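Local coordinates for protein histidine kinase (Caulobacter vibrioides, PDB 6TNE) that serves as the receiver domain of the hybrid histidine kinase CckA, and probably accepts and passes on phosphoryl groups in bacterial signalling, at residues Ile3-Asp8 with Met78-Tyr83; Arg18-Arg23 with Lys108-Arg113. All blocks are in the same frame, centred on the assembly; numbering follows the deposited sequence.

Contact 1 (Ile3-Asp8 with Met78-Tyr83); sequences ILFVED and MFISGY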
loop_
_atom_site.group_PDB
_atom_site.type_symbol
_atom_site.label_atom_id
_atom_site.label_comp_id
_atom_site.label_asym_id
_atom_site.label_seq_id
_atom_site.Cartn_x
_atom_site.Cartn_y
_atom_site.Cartn_z
ATOM N N ILE A 3 5.203 2.897 4.971
ATOM C CA ILE A 3 4.096 2.419 4.147
ATOM C C ILE A 3 4.647 2.186 2.755
ATOM O O ILE A 3 5.257 3.086 2.182
ATOM C CB ILE A 3 2.959 3.456 4.096
ATOM C CG1 ILE A 3 2.433 3.727 5.519
ATOM C CG2 ILE A 3 1.825 2.957 3.201
ATOM C CD1 ILE A 3 1.447 4.876 5.562
ATOM N N LEU A 4 4.381 1.005 2.185
ATOM C CA LEU A 4 4.640 0.766 0.768
ATOM C C LEU A 4 3.312 1.008 0.053
ATOM O O LEU A 4 2.334 0.311 0.335
ATOM C CB LEU A 4 5.157 -0.670 0.576
ATOM C CG LEU A 4 5.311 -1.150 -0.858
ATOM C CD1 LEU A 4 6.124 -0.216 -1.714
ATOM C CD2 LEU A 4 5.921 -2.584 -0.830
ATOM N N PHE A 5 3.281 1.981 -0.850
ATOM C CA PHE A 5 2.053 2.442 -1.504
ATOM C C PHE A 5 2.212 2.168 -2.989
ATOM O O PHE A 5 3.052 2.797 -3.654
ATOM C CB PHE A 5 1.840 3.940 -1.232
ATOM C CG PHE A 5 0.437 4.413 -1.458
ATOM C CD1 PHE A 5 -0.233 4.240 -2.644
ATOM C CD2 PHE A 5 -0.271 4.985 -0.415
ATOM C CE1 PHE A 5 -1.557 4.662 -2.798
ATOM C CE2 PHE A 5 -1.592 5.437 -0.559
ATOM C CZ PHE A 5 -2.247 5.272 -1.765
ATOM N N VAL A 6 1.419 1.245 -3.512
ATOM C CA VAL A 6 1.522 0.755 -4.881
ATOM C C VAL A 6 0.286 1.204 -5.639
ATOM O O VAL A 6 -0.837 0.801 -5.314
ATOM C CB VAL A 6 1.661 -0.768 -4.901
ATOM C CG1 VAL A 6 2.005 -1.239 -6.313
ATOM C CG2 VAL A 6 2.664 -1.249 -3.847
ATOM N N GLU A 7 0.471 2.054 -6.650
ATOM C CA GLU A 7 -0.640 2.633 -7.400
ATOM C C GLU A 7 -0.059 3.119 -8.722
ATOM O O GLU A 7 0.902 3.885 -8.739
ATOM C CB GLU A 7 -1.268 3.770 -6.579
ATOM C CG GLU A 7 -2.224 4.683 -7.333
ATOM C CD GLU A 7 -3.384 3.944 -7.900
ATOM O OE1 GLU A 7 -4.269 3.556 -7.137
ATOM O OE2 GLU A 7 -3.431 3.703 -9.120
ATOM N N ASP A 8 -0.649 2.656 -9.832
ATOM C CA ASP A 8 -0.142 3.024 -11.151
ATOM C C ASP A 8 -0.515 4.438 -11.555
ATOM O O ASP A 8 0.151 5.015 -12.433
ATOM C CB ASP A 8 -0.612 2.052 -12.220
ATOM C CG ASP A 8 -2.092 1.979 -12.301
ATOM O OD1 ASP A 8 -2.730 1.660 -11.294
ATOM O OD2 ASP A 8 -2.631 2.199 -13.408
ATOM N N MET A 78 -3.799 -3.210 2.779
ATOM C CA MET A 78 -5.029 -2.518 2.433
ATOM C C MET A 78 -5.096 -2.397 0.932
ATOM O O MET A 78 -4.200 -1.790 0.308
ATOM C CB MET A 78 -4.994 -1.136 3.029
ATOM C CG MET A 78 -6.213 -0.335 2.739
ATOM S SD MET A 78 -6.331 1.214 3.615
ATOM C CE MET A 78 -4.818 2.020 3.288
ATOM N N PHE A 79 -6.098 -2.999 0.323
ATOM C CA PHE A 79 -6.345 -2.873 -1.100
ATOM C C PHE A 79 -7.282 -1.725 -1.356
ATOM O O PHE A 79 -8.225 -1.508 -0.596
ATOM C CB PHE A 79 -6.940 -4.163 -1.644
ATOM C CG PHE A 79 -5.940 -5.273 -1.721
ATOM C CD1 PHE A 79 -4.792 -5.146 -2.533
ATOM C CD2 PHE A 79 -6.090 -6.410 -0.958
ATOM C CE1 PHE A 79 -3.829 -6.158 -2.579
ATOM C CE2 PHE A 79 -5.118 -7.407 -0.988
ATOM C CZ PHE A 79 -4.009 -7.284 -1.794
ATOM N N ILE A 80 -7.048 -1.029 -2.446
ATOM C CA ILE A 80 -7.881 0.074 -2.888
ATOM C C ILE A 80 -8.343 -0.223 -4.309
ATOM O O ILE A 80 -7.594 -0.774 -5.118
ATOM C CB ILE A 80 -7.159 1.435 -2.780
ATOM C CG1 ILE A 80 -5.912 1.548 -3.662
ATOM C CG2 ILE A 80 -6.785 1.728 -1.295
ATOM C CD1 ILE A 80 -5.270 2.882 -3.629
ATOM N N SER A 81 -9.577 0.156 -4.632
ATOM C CA SER A 81 -10.038 -0.028 -6.010
ATOM C C SER A 81 -11.337 0.719 -6.198
ATOM O O SER A 81 -12.118 0.876 -5.251
ATOM C CB SER A 81 -10.324 -1.497 -6.382
ATOM O OG SER A 81 -10.660 -1.615 -7.766
ATOM N N GLY A 82 -11.573 1.154 -7.450
ATOM C CA GLY A 82 -12.859 1.694 -7.849
ATOM C C GLY A 82 -13.898 0.644 -8.128
ATOM O O GLY A 82 -15.068 0.991 -8.321
ATOM N N TYR A 83 -13.490 -0.634 -8.195
ATOM C CA TYR A 83 -14.410 -1.764 -8.334
ATOM C C TYR A 83 -14.985 -2.321 -7.028
ATOM O O TYR A 83 -14.283 -2.440 -6.024
ATOM C CB TYR A 83 -13.704 -2.853 -9.113
ATOM C CG TYR A 83 -13.359 -2.319 -10.479
ATOM C CD1 TYR A 83 -14.275 -2.366 -11.517
ATOM C CD2 TYR A 83 -12.140 -1.684 -10.706
ATOM C CE1 TYR A 83 -13.967 -1.835 -12.755
ATOM C CE2 TYR A 83 -11.832 -1.131 -11.925
ATOM C CZ TYR A 83 -12.743 -1.216 -12.954
ATOM O OH TYR A 83 -12.433 -0.675 -14.186
#

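Contact 2 (Arg18-Arg23 with Lys108-Arg113); sequences RLLRAR and KTLAER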
loop_
_atom_site.group_PDB
_atom_site.type_symbol
_atom_site.label_atom_id
_atom_site.label_comp_id
_atom_site.label_asym_id
_atom_site.label_seq_id
_atom_site.Cartn_x
_atom_site.Cartn_y
_atom_site.Cartn_z
ATOM N N ARG A 18 1.857 12.189 -0.451
ATOM C CA ARG A 18 2.219 13.474 0.145
ATOM C C ARG A 18 1.378 13.770 1.383
ATOM O O ARG A 18 1.881 14.303 2.379
ATOM C CB ARG A 18 2.093 14.577 -0.907
ATOM C CG ARG A 18 3.194 14.480 -1.937
ATOM C CD ARG A 18 3.019 15.501 -3.039
ATOM N NE ARG A 18 3.270 16.845 -2.511
ATOM C CZ ARG A 18 3.055 17.950 -3.209
ATOM N NH1 ARG A 18 2.555 17.863 -4.430
ATOM N NH2 ARG A 18 3.311 19.139 -2.671
ATOM N N LEU A 19 0.081 13.436 1.339
ATOM C CA LEU A 19 -0.772 13.687 2.489
ATOM C C LEU A 19 -0.441 12.770 3.643
ATOM O O LEU A 19 -0.527 13.187 4.809
ATOM C CB LEU A 19 -2.240 13.628 2.105
ATOM C CG LEU A 19 -2.604 14.814 1.226
ATOM C CD1 LEU A 19 -3.948 14.589 0.536
ATOM C CD2 LEU A 19 -2.657 16.117 2.006
ATOM N N LEU A 20 0.005 11.537 3.348
ATOM C CA LEU A 20 0.437 10.652 4.417
ATOM C C LEU A 20 1.782 11.125 4.992
ATOM O O LEU A 20 2.005 11.073 6.212
ATOM C CB LEU A 20 0.492 9.244 3.875
ATOM C CG LEU A 20 -0.572 8.194 4.095
ATOM C CD1 LEU A 20 -1.774 8.406 5.024
ATOM C CD2 LEU A 20 -0.719 7.215 2.921
ATOM N N ARG A 21 2.697 11.588 4.135
ATOM C CA ARG A 21 3.962 12.135 4.659
ATOM C C ARG A 21 3.720 13.333 5.574
ATOM O O ARG A 21 4.468 13.553 6.540
ATOM C CB ARG A 21 4.894 12.520 3.509
ATOM C CG ARG A 21 5.479 11.369 2.745
ATOM C CD ARG A 21 6.494 11.833 1.659
ATOM N NE ARG A 21 6.804 10.679 0.833
ATOM C CZ ARG A 21 6.405 10.535 -0.437
ATOM N NH1 ARG A 21 5.770 11.528 -1.053
ATOM N NH2 ARG A 21 6.626 9.377 -1.052
ATOM N N ALA A 22 2.710 14.147 5.260
ATOM C CA ALA A 22 2.360 15.296 6.096
ATOM C C ALA A 22 1.948 14.863 7.484
ATOM O O ALA A 22 2.005 15.667 8.423
ATOM C CB ALA A 22 1.194 16.036 5.443
ATOM N N ARG A 23 1.504 13.624 7.635
ATOM C CA ARG A 23 1.092 13.063 8.910
ATOM C C ARG A 23 2.194 12.255 9.555
ATOM O O ARG A 23 1.976 11.656 10.618
ATOM C CB ARG A 23 -0.142 12.189 8.735
ATOM C CG ARG A 23 -1.339 12.991 8.323
ATOM C CD ARG A 23 -2.401 12.118 7.737
ATOM N NE ARG A 23 -3.679 12.795 7.812
ATOM C CZ ARG A 23 -4.117 13.718 6.954
ATOM N NH1 ARG A 23 -3.382 14.089 5.892
ATOM N NH2 ARG A 23 -5.326 14.267 7.162
ATOM N N LYS A 108 -9.359 11.764 4.885
ATOM C CA LYS A 108 -9.736 11.561 6.276
ATOM C C LYS A 108 -9.943 10.081 6.551
ATOM O O LYS A 108 -9.442 9.545 7.547
ATOM C CB LYS A 108 -11.003 12.354 6.598
ATOM C CG LYS A 108 -11.487 12.123 8.052
ATOM C CD LYS A 108 -12.655 13.053 8.453
ATOM C CE LYS A 108 -13.187 12.706 9.861
ATOM N NZ LYS A 108 -14.026 13.786 10.494
ATOM N N THR A 109 -10.630 9.390 5.636
ATOM C CA THR A 109 -10.882 7.973 5.824
ATOM C C THR A 109 -9.602 7.178 5.643
ATOM O O THR A 109 -9.326 6.257 6.425
ATOM C CB THR A 109 -11.949 7.497 4.844
ATOM O OG1 THR A 109 -13.112 8.314 5.022
ATOM C CG2 THR A 109 -12.292 6.026 5.133
ATOM N N LEU A 110 -8.789 7.522 4.634
ATOM C CA LEU A 110 -7.522 6.813 4.453
ATOM C C LEU A 110 -6.670 6.909 5.716
ATOM O O LEU A 110 -6.120 5.903 6.206
ATOM C CB LEU A 110 -6.756 7.391 3.263
ATOM C CG LEU A 110 -5.360 6.799 2.999
ATOM C CD1 LEU A 110 -5.484 5.345 2.602
ATOM C CD2 LEU A 110 -4.632 7.646 1.955
ATOM N N ALA A 111 -6.502 8.130 6.237
ATOM C CA ALA A 111 -5.678 8.322 7.428
ATOM C C ALA A 111 -6.235 7.557 8.628
ATOM O O ALA A 111 -5.480 6.969 9.419
ATOM C CB ALA A 111 -5.537 9.813 7.718
ATOM N N GLU A 112 -7.554 7.564 8.793
ATOM C CA GLU A 112 -8.173 6.807 9.875
ATOM C C GLU A 112 -7.857 5.314 9.759
ATOM O O GLU A 112 -7.531 4.667 10.756
ATOM C CB GLU A 112 -9.669 7.034 9.782
ATOM C CG GLU A 112 -10.544 6.316 10.733
ATOM C CD GLU A 112 -11.964 6.880 10.673
ATOM O OE1 GLU A 112 -12.744 6.643 11.614
ATOM O OE2 GLU A 112 -12.297 7.564 9.680
ATOM N N ARG A 113 -8.004 4.742 8.557
ATOM C CA ARG A 113 -7.737 3.311 8.369
ATOM C C ARG A 113 -6.262 2.976 8.538
ATOM O O ARG A 113 -5.925 1.938 9.110
ATOM C CB ARG A 113 -8.202 2.850 6.991
ATOM C CG ARG A 113 -9.648 3.116 6.703
ATOM C CD ARG A 113 -10.615 2.281 7.521
ATOM N NE ARG A 113 -11.871 2.288 6.782
ATOM C CZ ARG A 113 -12.091 1.502 5.732
ATOM N NH1 ARG A 113 -11.149 0.632 5.330
ATOM N NH2 ARG A 113 -13.239 1.590 5.069
#

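Contact 1 (Ile3-Asp8 with Met78-Tyr83)
I80 lays its CD1 methyl against two side chains of the segment 3-8, the phenyl ring of F5 and the carboxylate of E7. CD1 lies 4.2 Å from F5 CE1, meeting the ring obliquely, and 3.7 Å from E7 OE1. What brings it there is a first torsion that sets CG1 of I80 between the backbone N and the carbonyl carbon (chi1 63°), followed by an extended second torsion that carries CD1 outward. E7 answers with a chain bent at chi2 (60°), which swings its carboxylate over to I80; the two side chains cross at about a right angle. E7 CB sits in the plane of the F5 ring, at its edge, and the methyl touches both residues. The backbones stay well apart, F5 CA and M78 CA being 9.5 Å from each other, because strand 49-53 runs between them and the contact is made by side chains alone. All three touching residues are buried. The polar end of E7 is satisfied from elsewhere: OE1 forms a salt bridge with K103 and OE2 accepts a hydrogen bond from the backbone N of E9. OE2 also lies near D53, and D8 OD1 approaches D53 as well. Such an acidic cluster with a lysine, at the carboxyl ends of parallel strands, is characteristic of the phosphorylation site of CheY-like receiver domains.

Contact 2 (Arg18-Arg23 with Lys108-Arg113)
The first torsion of R23 (chi1 -66°) sets CG anti to the carbonyl carbon, and the side chain then runs extended from CG to NE, toward the helix 107-118. There NE comes to 3.5 Å from A111 CB, and CD lies 3.9 Å from the same A111 CB, so the contact is made by the inner end of the guanidinium and the last methylene. The methyl meets the planar group obliquely. The group is also tied back to its own segment: NH1 of R23 donates to L19 O at 3.2 Å, with an N-H...O angle of 161°. That oxygen lies in the guanidinium plane, and the bond probably restrains rotation of the group; the donor stands above the carbonyl plane of L19.

Deeper in, L20 CD2 and L110 CD2 approach to 4.1 Å, with the side chains crossing at about a right angle. L110 holds CG anti to its backbone N, and its bond from the main chain heads for the other helix; L20 instead brings only the end of its side chain near. The pair thus joins the first and last helices of the receiver domain, which pack on the same face of the central parallel sheet, as in CheY. L20 also touches I3 and F5 of strand 2-6, whereas L110 rests on L101 of strand 98-102. The backbones are nearest at L20 and A111, CA to CA 7.2 Å, where A111 presents only a methyl. I107 touches the side chains of both L19 and R23.

In the fold
From the N terminus, strand 2-6 opens contact 1 and helix 10-21 follows directly to open contact 2. The chain then runs through strands 26-30 and 49-53 before strand 77-81 closes the first loop; helix 107-118 closes the second after strand 98-102. The segments alternate, so the two loops cross. Contact 1 relates two strands flanking the central strand 49-53, while contact 2 joins helices 10-21 and 107-118, on one face of the sheet. Their centres are 14 Å apart, yet they touch: M78 CE packs 3.5 Å from L110 CD1, and F5 CE2 lies 4.0 Å from L20 CD2. These touches connect the two contacts between sheet and helices.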